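Local coordinates for protein leucyl-trna synthetase (Plasmodium falciparum, PDB 5FOC) that forms the editing domain of cytosolic leucyl-tRNA synthetase, which probably removes wrongly attached amino acids from tRNA, while the whole enzyme charges tRNA(Leu) with leucine, at residues A[296-301]-A[334-339]; A[135-140]-A[292-297]; A[128-133]-A[358-363]. The protein carries 2 engineered substitutions. All coordinates share one frame; numbering follows the deposited sequence. Where two conformers were deposited one is given.

Contact 1 of 3, residues A[296-301]-A[334-339]; sequences SCIELP and KKQYFE
Q336 NE2 is gripped by two acceptors, D261 O and T307 OG1, and I298 packs on the same amide. Q336 OE1 takes a hydrogen bond from K129 NZ. These partners fix the amide's rotation in a buried place. I298 CD1 comes over one face of the Q336 amide, nearest OE1 at 3.7 Å. The two side chains cross at about a right angle, and I298 CG2 rests 4.1 Å from Q336 CG. The I298 chain reaches the amide because CG1 lies beside the backbone N and CD1 is extended from it (chi2 168°).

Strand 298-299 is paired antiparallel with strand 341-342, which follows helix 325-339 after one residue. Backbone hydrogen bonds join E299 to I341 and, just beside the strand, C297 to T343. The last turn of the helix is thus packed beside a two-stranded antiparallel sheet in the editing domain.

L300 sits on this turn with both methyls. L300 CD1 is 4.0 Å from K335 CG. L300 CD2 rests on the last turn, 3.7 Å from K335 O and 3.9 Å from E339 CB. K335 and E339 are one helical turn apart and are joined by a salt bridge, K335 NZ to E339 OE1 at 3.0 Å. The amine comes from the syn side, well out of the carboxylate plane. At the more exposed end, P301 CD touches E339 O at 3.5 Å.

Contact 2 of 3, residues A[135-140]-A[292-297]; sequences GQNYTF and NNSESC
N137 holds CG between its backbone N and carbonyl carbon (chi1 57°), and N292 holds CG beside its backbone N (chi1 -70°). These torsions turn each asparagine amide onto the main chain of the other. N292 ND2 gives a nearly straight bond of 3.0 Å to N137 O, in the carbonyl plane. N137 ND2 returns one of 3.1 Å to N292 O, but it comes from above that carbonyl's plane. Each amide nitrogen has a second acceptor, N237 O for N292 and S259 OG for N137.

The N292 amide lies almost parallel to the Y138 ring, with the planes 14° apart. N292 ND2 sits over one face, 3.5 Å from Y138 CZ. Y138 OH takes the N292 backbone N-H at 2.9 Å and is also hydrogen-bonded to Q289 O, which holds the ring in place.

Further along, S294 OG donates to G135 O at 2.7 Å and is also bonded to S260 OG. G135 has no side chain. G135 CA lies 3.3 Å from E295 O in a CH...O contact, and C297 SG is 3.6 Å from G135 N.

Reciprocal bonds from side-chain amide to main chain thus tie the irregular loop before strand 298-299 to the entry of strand 138-141, in the main sheet of the synthetase editing domain.

Contact 3 of 3, residues A[128-133]-A[358-363]; sequences LKPETA and LAKQNI
P130 presents its ring to helix 352-365, and two helix residues meet different ring atoms. I363 points CD1 at P130 CB, 3.7 Å away. K360 passes obliquely by the ring, and its CG touches P130 CG at 3.8 Å. The K360 chain is extended beyond CG, which takes NZ past the proline to a salt bridge with E7 on the N-terminal strand.

A359, one helical turn before I363, lays its methyl on the backbone of E131, the residue after P130. A359 CB is 3.9 Å from E131 CA and 4.2 Å from E131 CB. E131 has CG between backbone N and carbonyl carbon (chi1 69°) and bends again at chi2 (-74°). This folded chain leads its carboxylate to R356 of the same helix, where OE1 makes a salt bridge.

P130 and E131 belong to a 3-10 turn, in which K129 O accepts both T132 N and T132 OG1, the latter at 2.7 Å. The T-L-K-P-E-T run from T127 to T132 is consistent with the threonine-rich segment of leucyl-tRNA synthetase editing sites.

No hydrogen bond runs between residues 128-133 and 358-363. The nonpolar patch would match shapes but give little polar direction, while E131 with R356 adds an ionic tie to helix 352-365.

From the N terminus, residues 128-133 come first and 135-140 follow almost at once. Contact 2 closes a long loop when the chain returns at 292-297. Contact 1 begins on that same piece, sharing S296 and C297, and closes a shorter loop at 334-339. Contact 3 closes the widest loop at 358-363 and encloses both others; contacts 1 and 2 follow one another and do not cross. The three meet around the 3-10 turn: contacts 1 and 3 also touch through K129 and T132, and T132 packs on I298 and C297. Together they join strand 138-141, the short strand 298-299 and helices 325-339 and 352-365.

Contact 1 of 3, residues A[296-301]-A[334-339]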
loop_
_atom_site.group_PDB
_atom_site.type_symbol
_atom_site.label_atom_id
_atom_site.label_comp_id
_atom_site.label_asym_id
_atom_site.label_seq_id
_atom_site.Cartn_x
_atom_site.Cartn_y
_atom_site.Cartn_z
ATOM N N SER A 296 4.721 10.146 -15.522
ATOM C CA SER A 296 5.750 10.883 -14.730
ATOM C C SER A 296 5.158 12.196 -14.239
ATOM O O SER A 296 4.528 12.965 -14.999
ATOM C CB SER A 296 6.975 11.132 -15.584
ATOM O OG SER A 296 8.029 11.674 -14.780
ATOM N N CYS A 297 5.327 12.432 -12.938
ATOM C CA CYS A 297 4.791 13.611 -12.252
ATOM C C CYS A 297 5.831 14.729 -12.035
ATOM O O CYS A 297 5.422 15.833 -11.751
ATOM C CB CYS A 297 4.195 13.223 -10.880
ATOM S SG CYS A 297 2.801 12.068 -11.086
ATOM N N ILE A 298 7.091 14.409 -12.292
ATOM C CA ILE A 298 8.210 15.299 -11.874
ATOM C C ILE A 298 9.253 15.359 -12.984
ATOM O O ILE A 298 9.773 14.326 -13.406
ATOM C CB ILE A 298 8.907 14.843 -10.564
ATOM C CG1 ILE A 298 7.935 14.840 -9.383
ATOM C CG2 ILE A 298 10.053 15.829 -10.188
ATOM C CD1 ILE A 298 8.430 14.147 -8.138
ATOM N N GLU A 299 9.612 16.579 -13.383
ATOM C CA GLU A 299 10.706 16.781 -14.311
ATOM C C GLU A 299 11.870 17.490 -13.588
ATOM O O GLU A 299 11.663 18.322 -12.702
ATOM C CB GLU A 299 10.294 17.561 -15.540
ATOM C CG GLU A 299 9.824 18.981 -15.336
ATOM C CD GLU A 299 9.712 19.737 -16.644
ATOM O OE1 GLU A 299 9.876 19.116 -17.719
ATOM O OE2 GLU A 299 9.437 20.948 -16.602
ATOM N N LEU A 300 13.079 17.116 -13.947
ATOM C CA LEU A 300 14.260 17.758 -13.389
ATOM C C LEU A 300 14.843 18.568 -14.523
ATOM O O LEU A 300 14.860 18.101 -15.677
ATOM C CB LEU A 300 15.267 16.745 -12.861
ATOM C CG LEU A 300 14.933 16.199 -11.464
ATOM C CD1 LEU A 300 15.873 15.082 -11.106
ATOM C CD2 LEU A 300 15.001 17.310 -10.437
ATOM N N PRO A 301 15.273 19.800 -14.215
ATOM C CA PRO A 301 15.913 20.620 -15.247
ATOM C C PRO A 301 17.096 19.877 -15.882
ATOM O O PRO A 301 17.807 19.160 -15.194
ATOM C CB PRO A 301 16.391 21.854 -14.462
ATOM C CG PRO A 301 15.576 21.865 -13.224
ATOM C CD PRO A 301 15.340 20.433 -12.886
ATOM N N LYS A 334 16.016 13.880 -2.638
ATOM C CA LYS A 334 16.416 15.273 -2.286
ATOM C C LYS A 334 16.460 16.174 -3.541
ATOM O O LYS A 334 15.969 17.292 -3.559
ATOM C CB LYS A 334 17.745 15.219 -1.510
ATOM C CG LYS A 334 17.535 14.923 -0.023
ATOM C CD LYS A 334 18.851 14.937 0.763
ATOM C CE LYS A 334 18.727 14.204 2.109
ATOM N NZ LYS A 334 18.561 12.719 1.987
ATOM N N LYS A 335 16.910 15.600 -4.652
ATOM C CA LYS A 335 16.999 16.353 -5.887
ATOM C C LYS A 335 15.617 16.714 -6.432
ATOM O O LYS A 335 15.370 17.835 -6.826
ATOM C CB LYS A 335 17.787 15.575 -6.930
ATOM C CG LYS A 335 18.182 16.398 -8.135
ATOM C CD LYS A 335 19.348 15.751 -8.864
ATOM C CE LYS A 335 19.717 16.508 -10.124
ATOM N NZ LYS A 335 20.403 17.798 -9.851
ATOM N N GLN A 336 14.727 15.724 -6.529
ATOM C CA GLN A 336 13.336 16.047 -6.885
ATOM C C GLN A 336 12.678 17.093 -5.961
ATOM O O GLN A 336 11.994 18.007 -6.422
ATOM C CB GLN A 336 12.501 14.768 -6.880
ATOM C CG GLN A 336 12.867 13.801 -7.997
ATOM C CD GLN A 336 12.031 12.538 -7.917
ATOM O OE1 GLN A 336 11.391 12.265 -6.882
ATOM N NE2 GLN A 336 12.040 11.747 -8.998
ATOM N N TYR A 337 12.963 17.009 -4.649
ATOM C CA TYR A 337 12.282 17.860 -3.695
ATOM C C TYR A 337 12.772 19.284 -3.939
ATOM O O TYR A 337 11.975 20.204 -4.110
ATOM C CB TYR A 337 12.572 17.387 -2.261
ATOM C CG TYR A 337 11.947 18.199 -1.139
ATOM C CD1 TYR A 337 10.583 18.465 -1.087
ATOM C CD2 TYR A 337 12.742 18.681 -0.101
ATOM C CE1 TYR A 337 10.026 19.171 -0.040
ATOM C CE2 TYR A 337 12.205 19.412 0.956
ATOM C CZ TYR A 337 10.844 19.655 0.999
ATOM O OH TYR A 337 10.276 20.389 1.999
ATOM N N PHE A 338 14.102 19.466 -3.971
ATOM C CA PHE A 338 14.607 20.817 -4.138
ATOM C C PHE A 338 14.617 21.392 -5.553
ATOM O O PHE A 338 14.695 22.615 -5.700
ATOM C CB PHE A 338 16.014 20.915 -3.535
ATOM C CG PHE A 338 16.027 20.844 -2.020
ATOM C CD1 PHE A 338 15.561 21.899 -1.272
ATOM C CD2 PHE A 338 16.474 19.715 -1.353
ATOM C CE1 PHE A 338 15.565 21.858 0.117
ATOM C CE2 PHE A 338 16.476 19.654 0.044
ATOM C CZ PHE A 338 15.998 20.732 0.773
ATOM N N GLU A 339 14.539 20.553 -6.592
ATOM C CA GLU A 339 14.776 21.021 -7.924
ATOM C C GLU A 339 13.676 20.619 -8.890
ATOM O O GLU A 339 13.628 21.143 -9.976
ATOM C CB GLU A 339 16.113 20.497 -8.453
ATOM C CG GLU A 339 17.301 20.982 -7.672
ATOM C CD GLU A 339 18.602 20.383 -8.165
ATOM O OE1 GLU A 339 18.795 20.258 -9.383
ATOM O OE2 GLU A 339 19.445 20.011 -7.326
#

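Contact 2 of 3, residues A[135-140]-A[292-297]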
loop_
_atom_site.group_PDB
_atom_site.type_symbol
_atom_site.label_atom_id
_atom_site.label_comp_id
_atom_site.label_asym_id
_atom_site.label_seq_id
_atom_site.Cartn_x
_atom_site.Cartn_y
_atom_site.Cartn_z
ATOM N N GLY A 135 0.818 9.138 -10.719
ATOM C CA GLY A 135 1.551 8.192 -11.554
ATOM C C GLY A 135 1.594 6.756 -11.092
ATOM O O GLY A 135 2.327 5.979 -11.658
ATOM N N GLN A 136 0.896 6.416 -10.011
ATOM C CA GLN A 136 0.977 5.088 -9.443
ATOM C C GLN A 136 0.489 4.047 -10.481
ATOM O O GLN A 136 -0.614 4.237 -10.993
ATOM C CB GLN A 136 0.141 4.964 -8.177
ATOM C CG GLN A 136 0.373 3.659 -7.464
ATOM C CD GLN A 136 -0.408 3.465 -6.201
ATOM O OE1 GLN A 136 -1.024 4.396 -5.697
ATOM N NE2 GLN A 136 -0.471 2.220 -5.720
ATOM N N ASN A 137 1.316 3.071 -10.758
ATOM C CA ASN A 137 0.925 1.971 -11.723
ATOM C C ASN A 137 0.745 0.607 -11.107
ATOM O O ASN A 137 0.090 -0.286 -11.694
ATOM C CB ASN A 137 1.812 1.988 -12.977
ATOM C CG ASN A 137 3.290 1.866 -12.717
ATOM O OD1 ASN A 137 3.777 2.271 -11.622
ATOM N ND2 ASN A 137 4.045 1.417 -13.701
ATOM N N TYR A 138 1.281 0.371 -9.911
ATOM C CA TYR A 138 1.174 -0.846 -9.176
ATOM C C TYR A 138 1.169 -0.543 -7.679
ATOM O O TYR A 138 1.295 0.648 -7.293
ATOM C CB TYR A 138 2.304 -1.841 -9.506
ATOM C CG TYR A 138 2.240 -2.289 -10.922
ATOM C CD1 TYR A 138 1.383 -3.313 -11.241
ATOM C CD2 TYR A 138 2.945 -1.672 -11.932
ATOM C CE1 TYR A 138 1.274 -3.735 -12.552
ATOM C CE2 TYR A 138 2.872 -2.106 -13.253
ATOM C CZ TYR A 138 1.974 -3.133 -13.554
ATOM O OH TYR A 138 1.861 -3.525 -14.912
ATOM N N THR A 139 0.925 -1.573 -6.902
ATOM C CA THR A 139 1.039 -1.516 -5.446
ATOM C C THR A 139 2.010 -2.601 -5.031
ATOM O O THR A 139 1.880 -3.746 -5.373
ATOM C CB THR A 139 -0.358 -1.741 -4.800
ATOM O OG1 THR A 139 -1.221 -0.663 -5.160
ATOM C CG2 THR A 139 -0.244 -1.919 -3.289
ATOM N N PHE A 140 3.042 -2.248 -4.270
ATOM C CA PHE A 140 3.998 -3.232 -3.829
ATOM C C PHE A 140 3.777 -3.685 -2.380
ATOM O O PHE A 140 3.376 -2.875 -1.505
ATOM C CB PHE A 140 5.440 -2.716 -3.867
ATOM C CG PHE A 140 6.018 -2.456 -5.217
ATOM C CD1 PHE A 140 6.130 -3.473 -6.180
ATOM C CD2 PHE A 140 6.596 -1.211 -5.497
ATOM C CE1 PHE A 140 6.776 -3.211 -7.407
ATOM C CE2 PHE A 140 7.226 -0.960 -6.689
ATOM C CZ PHE A 140 7.295 -1.959 -7.667
ATOM N N ASN A 292 1.546 -1.842 -17.246
ATOM C CA ASN A 292 0.900 -0.578 -16.890
ATOM C C ASN A 292 1.956 0.515 -16.983
ATOM O O ASN A 292 3.087 0.353 -16.451
ATOM C CB ASN A 292 0.354 -0.561 -15.454
ATOM C CG ASN A 292 -0.828 -1.446 -15.243
ATOM O OD1 ASN A 292 -1.462 -1.934 -16.254
ATOM N ND2 ASN A 292 -1.209 -1.658 -14.001
ATOM N N ASN A 293 1.584 1.624 -17.604
ATOM C CA ASN A 293 2.410 2.843 -17.694
ATOM C C ASN A 293 2.235 3.682 -16.457
ATOM O O ASN A 293 1.112 3.804 -15.952
ATOM C CB ASN A 293 1.957 3.709 -18.890
ATOM C CG ASN A 293 2.894 4.881 -19.163
ATOM O OD1 ASN A 293 3.948 4.716 -19.764
ATOM N ND2 ASN A 293 2.524 6.057 -18.694
ATOM N N SER A 294 3.343 4.288 -15.994
ATOM C CA SER A 294 3.352 5.269 -14.906
ATOM C C SER A 294 3.564 6.665 -15.471
ATOM O O SER A 294 4.589 6.907 -16.071
ATOM C CB SER A 294 4.501 4.906 -14.029
ATOM O OG SER A 294 4.679 5.932 -13.015
ATOM N N GLU A 295 2.578 7.549 -15.336
ATOM C CA GLU A 295 2.666 8.877 -15.877
ATOM C C GLU A 295 3.640 9.654 -14.954
ATOM O O GLU A 295 3.374 9.746 -13.794
ATOM C CB GLU A 295 1.319 9.569 -15.863
ATOM C CG GLU A 295 1.307 10.920 -16.543
ATOM C CD GLU A 295 1.355 10.831 -18.049
ATOM O OE1 GLU A 295 0.638 9.961 -18.639
ATOM O OE2 GLU A 295 2.127 11.631 -18.632
ATOM N N SER A 296 4.721 10.146 -15.522
ATOM C CA SER A 296 5.750 10.883 -14.730
ATOM C C SER A 296 5.158 12.196 -14.239
ATOM O O SER A 296 4.528 12.965 -14.999
ATOM C CB SER A 296 6.975 11.132 -15.584
ATOM O OG SER A 296 8.029 11.674 -14.780
ATOM N N CYS A 297 5.327 12.432 -12.938
ATOM C CA CYS A 297 4.791 13.611 -12.252
ATOM C C CYS A 297 5.831 14.729 -12.035
ATOM O O CYS A 297 5.422 15.833 -11.751
ATOM C CB CYS A 297 4.195 13.223 -10.880
ATOM S SG CYS A 297 2.801 12.068 -11.086
#

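Contact 3 of 3, residues A[128-133]-A[358-363]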
loop_
_atom_site.group_PDB
_atom_site.type_symbol
_atom_site.label_atom_id
_atom_site.label_comp_id
_atom_site.label_asym_id
_atom_site.label_seq_id
_atom_site.Cartn_x
_atom_site.Cartn_y
_atom_site.Cartn_z
ATOM N N LEU A 128 6.772 8.799 0.902
ATOM C CA LEU A 128 7.376 10.096 1.183
ATOM C C LEU A 128 7.257 11.069 0.050
ATOM O O LEU A 128 7.654 12.207 0.149
ATOM C CB LEU A 128 8.854 9.908 1.535
ATOM C CG LEU A 128 9.094 9.048 2.778
ATOM C CD1 LEU A 128 10.548 8.645 2.887
ATOM C CD2 LEU A 128 8.570 9.771 3.994
ATOM N N LYS A 129 6.607 10.646 -1.069
ATOM C CA LYS A 129 6.466 11.486 -2.199
ATOM C C LYS A 129 4.993 11.490 -2.654
ATOM O O LYS A 129 4.676 10.993 -3.770
ATOM C CB LYS A 129 7.353 11.006 -3.348
ATOM C CG LYS A 129 8.813 10.712 -3.144
ATOM C CD LYS A 129 9.390 10.376 -4.533
ATOM C CE LYS A 129 10.696 9.621 -4.506
ATOM N NZ LYS A 129 11.326 9.487 -5.853
ATOM N N PRO A 130 4.080 12.009 -1.821
ATOM C CA PRO A 130 2.635 11.983 -2.181
ATOM C C PRO A 130 2.287 12.679 -3.468
ATOM O O PRO A 130 1.300 12.255 -4.111
ATOM C CB PRO A 130 1.923 12.655 -1.013
ATOM C CG PRO A 130 3.048 13.462 -0.326
ATOM C CD PRO A 130 4.301 12.677 -0.518
ATOM N N GLU A 131 3.070 13.657 -3.892
ATOM C CA GLU A 131 2.872 14.406 -5.135
ATOM C C GLU A 131 2.972 13.517 -6.402
ATOM O O GLU A 131 2.677 13.994 -7.496
ATOM C CB GLU A 131 3.828 15.622 -5.225
ATOM C CG GLU A 131 5.312 15.298 -5.403
ATOM C CD GLU A 131 6.048 14.757 -4.154
ATOM O OE1 GLU A 131 5.476 14.718 -3.029
ATOM O OE2 GLU A 131 7.231 14.358 -4.317
ATOM N N THR A 132 3.535 12.328 -6.253
ATOM C CA THR A 132 3.700 11.365 -7.351
ATOM C C THR A 132 2.528 10.388 -7.429
ATOM O O THR A 132 2.555 9.562 -8.330
ATOM C CB THR A 132 5.035 10.561 -7.190
ATOM O OG1 THR A 132 4.972 9.648 -6.077
ATOM C CG2 THR A 132 6.275 11.557 -7.031
ATOM N N ALA A 133 1.541 10.481 -6.557
ATOM C CA ALA A 133 0.480 9.461 -6.487
ATOM C C ALA A 133 -0.292 9.346 -7.810
ATOM O O ALA A 133 -0.833 8.233 -8.141
ATOM C CB ALA A 133 -0.476 9.742 -5.367
ATOM N N LEU A 358 1.264 20.752 -0.542
ATOM C CA LEU A 358 -0.101 20.892 -1.009
ATOM C C LEU A 358 -0.727 19.530 -1.168
ATOM O O LEU A 358 -1.867 19.331 -0.760
ATOM C CB LEU A 358 -0.176 21.641 -2.347
ATOM C CG LEU A 358 0.151 23.126 -2.324
ATOM C CD1 LEU A 358 -0.053 23.687 -3.707
ATOM C CD2 LEU A 358 -0.724 23.911 -1.354
ATOM N N ALA A 359 0.030 18.588 -1.738
ATOM C CA ALA A 359 -0.497 17.237 -1.999
ATOM C C ALA A 359 -0.831 16.521 -0.685
ATOM O O ALA A 359 -1.872 15.870 -0.565
ATOM C CB ALA A 359 0.474 16.431 -2.832
ATOM N N LYS A 360 0.039 16.673 0.313
ATOM C CA LYS A 360 -0.282 16.192 1.669
ATOM C C LYS A 360 -1.587 16.770 2.196
ATOM O O LYS A 360 -2.425 16.021 2.705
ATOM C CB LYS A 360 0.821 16.526 2.661
ATOM C CG LYS A 360 1.925 15.529 2.672
ATOM C CD LYS A 360 2.878 15.926 3.823
ATOM C CE LYS A 360 3.993 14.916 3.967
ATOM N NZ LYS A 360 5.002 15.368 4.947
ATOM N N GLN A 361 -1.733 18.103 2.075
ATOM C CA GLN A 361 -2.964 18.810 2.445
ATOM C C GLN A 361 -4.205 18.262 1.710
ATOM O O GLN A 361 -5.223 18.002 2.349
ATOM C CB GLN A 361 -2.838 20.339 2.211
ATOM C CG GLN A 361 -1.847 21.026 3.172
ATOM C CD GLN A 361 -1.601 22.495 2.856
ATOM O OE1 GLN A 361 -2.270 23.089 2.010
ATOM N NE2 GLN A 361 -0.634 23.097 3.557
ATOM N N ASN A 362 -4.103 18.062 0.389
ATOM C CA ASN A 362 -5.256 17.726 -0.433
ATOM C C ASN A 362 -5.657 16.309 -0.146
ATOM O O ASN A 362 -6.857 16.008 -0.011
ATOM C CB ASN A 362 -4.955 17.918 -1.929
ATOM C CG ASN A 362 -4.795 19.391 -2.320
ATOM O OD1 ASN A 362 -5.413 20.292 -1.724
ATOM N ND2 ASN A 362 -3.977 19.643 -3.343
ATOM N N ILE A 363 -4.657 15.436 -0.033
ATOM C CA ILE A 363 -4.933 14.021 0.245
ATOM C C ILE A 363 -5.679 13.864 1.559
ATOM O O ILE A 363 -6.686 13.137 1.610
ATOM C CB ILE A 363 -3.657 13.179 0.243
ATOM C CG1 ILE A 363 -3.124 13.091 -1.187
ATOM C CG2 ILE A 363 -3.878 11.809 0.911
ATOM C CD1 ILE A 363 -1.757 12.467 -1.334
#